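Local structure of EST1E (Clostridium proteoclasticum, 2WTM) at residues V221-D226 and E235-A240. The protein is a promiscuous feruloyl esterase of the alpha/beta-hydrolase fold that hydrolyses feruloyl and probably other ester bonds. Residues are numbered along the deposited sequence; the frame is centred on the assembly and turned at random.
Sequences VTIPGD and ELVTEA
In this alpha/beta-hydrolase fold the last strand of the central sheet, 218-223, packs against the C-terminal helix 234-249, and Val-221 and Ile-223 touch Leu-236, Val-237 and Ala-240. Strand 221-223 and helix 235-240 run nearly antiparallel (167°), their axes 9.1 Å apart, as expected when a strand turns back into a helix lying on the sheet. Val-221 straddles the methyl of Ala-240, one helical turn on from Leu-236, with CG1 4.0 Å and CG2 4.1 Å from Ala-240 CB. The type II turn from Ile-223 to Asp-226, with Gly-225 at positive phi, starts the connection to the helix. Within that connection the carboxylate of Asp-226 accepts hydrogen bonds from the backbone N of His-232 and His-233, tying the turn to the approach to the helix. The loop also carries His-228, which probably belongs to a Ser-108/His-228/Asp-200 catalytic triad. Deeper in, Val-237 also meets Val-195 of the adjoining strand. Ile-223 has CG1 anti to its carbonyl carbon (chi1 -42°), and its side chain crosses that of Val-237 at about a right angle: CD1 reaches Leu-236 CB at 4.0 Å and Val-237 CG2 at 3.7 Å.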
loop_
_atom_site.group_PDB
_atom_site.type_symbol
_atom_site.label_atom_id
_atom_site.label_comp_id
_atom_site.label_asym_id
_atom_site.label_seq_id
_atom_site.Cartn_x
_atom_site.Cartn_y
_atom_site.Cartn_z
ATOM N N VAL A 221 -7.423 21.678 17.619
ATOM C CA VAL A 221 -6.698 22.604 18.461
ATOM C C VAL A 221 -5.615 23.333 17.703
ATOM O O VAL A 221 -4.690 22.759 17.213
ATOM C CB VAL A 221 -6.137 21.949 19.709
ATOM C CG1 VAL A 221 -5.303 22.938 20.480
ATOM C CG2 VAL A 221 -7.279 21.496 20.587
ATOM N N THR A 222 -5.755 24.668 17.575
ATOM C CA THR A 222 -4.848 25.480 16.850
ATOM C C THR A 222 -3.819 25.990 17.826
ATOM O O THR A 222 -4.191 26.411 18.943
ATOM C CB THR A 222 -5.580 26.660 16.181
ATOM O OG1 THR A 222 -6.518 26.099 15.262
ATOM C CG2 THR A 222 -4.607 27.575 15.446
ATOM N N ILE A 223 -2.548 25.894 17.458
ATOM C CA ILE A 223 -1.510 26.498 18.314
ATOM C C ILE A 223 -1.140 27.867 17.690
ATOM O O ILE A 223 -0.440 27.940 16.674
ATOM C CB ILE A 223 -0.264 25.613 18.494
ATOM C CG1 ILE A 223 -0.623 24.120 18.711
ATOM C CG2 ILE A 223 0.603 26.127 19.606
ATOM C CD1 ILE A 223 -1.337 23.830 20.018
ATOM N N PRO A 224 -1.558 28.963 18.335
ATOM C CA PRO A 224 -1.299 30.246 17.661
ATOM C C PRO A 224 0.169 30.583 17.536
ATOM O O PRO A 224 0.909 30.492 18.518
ATOM C CB PRO A 224 -2.042 31.257 18.544
ATOM C CG PRO A 224 -2.946 30.493 19.322
ATOM C CD PRO A 224 -2.298 29.142 19.573
ATOM N N GLY A 225 0.569 30.938 16.306
ATOM C CA GLY A 225 1.881 31.402 16.026
ATOM C C GLY A 225 2.957 30.370 15.901
ATOM O O GLY A 225 4.102 30.684 15.583
ATOM N N ASP A 226 2.572 29.096 16.068
ATOM C CA ASP A 226 3.571 28.048 16.233
ATOM C C ASP A 226 3.919 27.301 14.933
ATOM O O ASP A 226 3.177 27.369 13.937
ATOM C CB ASP A 226 3.178 27.100 17.319
ATOM C CG ASP A 226 4.375 26.607 18.110
ATOM O OD1 ASP A 226 5.536 26.818 17.682
ATOM O OD2 ASP A 226 4.121 25.976 19.127
ATOM N N GLU A 235 4.148 23.009 25.025
ATOM C CA GLU A 235 3.211 22.790 26.145
ATOM C C GLU A 235 1.729 22.904 25.851
ATOM O O GLU A 235 0.908 22.302 26.524
ATOM C CB GLU A 235 3.576 23.696 27.326
ATOM C CG GLU A 235 3.206 25.146 27.227
ATOM C CD GLU A 235 4.025 25.998 26.257
ATOM O OE1 GLU A 235 5.133 25.593 25.793
ATOM O OE2 GLU A 235 3.574 27.126 25.984
ATOM N N LEU A 236 1.379 23.728 24.863
ATOM C CA LEU A 236 -0.007 23.848 24.520
ATOM C C LEU A 236 -0.447 22.574 23.802
ATOM O O LEU A 236 -1.612 22.145 23.885
ATOM C CB LEU A 236 -0.226 25.060 23.644
ATOM C CG LEU A 236 -0.095 26.387 24.432
ATOM C CD1 LEU A 236 -0.403 27.521 23.537
ATOM C CD2 LEU A 236 -1.009 26.409 25.703
ATOM N N VAL A 237 0.467 21.998 23.058
ATOM C CA VAL A 237 0.180 20.703 22.401
ATOM C C VAL A 237 -0.011 19.591 23.440
ATOM O O VAL A 237 -1.009 18.856 23.390
ATOM C CB VAL A 237 1.286 20.331 21.405
ATOM C CG1 VAL A 237 1.033 18.946 20.771
ATOM C CG2 VAL A 237 1.426 21.394 20.334
ATOM N N THR A 238 0.915 19.438 24.379
ATOM C CA THR A 238 0.771 18.369 25.310
ATOM C C THR A 238 -0.447 18.608 26.213
ATOM O O THR A 238 -1.106 17.688 26.585
ATOM C CB THR A 238 2.011 18.199 26.187
ATOM O OG1 THR A 238 2.268 19.429 26.863
ATOM C CG2 THR A 238 3.239 17.881 25.362
ATOM N N GLU A 239 -0.760 19.854 26.549
ATOM C CA GLU A 239 -2.009 20.055 27.321
ATOM C C GLU A 239 -3.265 19.659 26.544
ATOM O O GLU A 239 -4.231 19.142 27.100
ATOM C CB GLU A 239 -2.134 21.506 27.816
ATOM C CG GLU A 239 -1.391 21.774 29.095
ATOM C CD GLU A 239 -1.748 20.771 30.212
ATOM O OE1 GLU A 239 -2.931 20.679 30.681
ATOM O OE2 GLU A 239 -0.805 20.026 30.554
ATOM N N ALA A 240 -3.226 19.844 25.228
ATOM C CA ALA A 240 -4.427 19.507 24.458
ATOM C C ALA A 240 -4.605 17.976 24.357
ATOM O O ALA A 240 -5.686 17.431 24.465
ATOM C CB ALA A 240 -4.334 20.115 23.101
#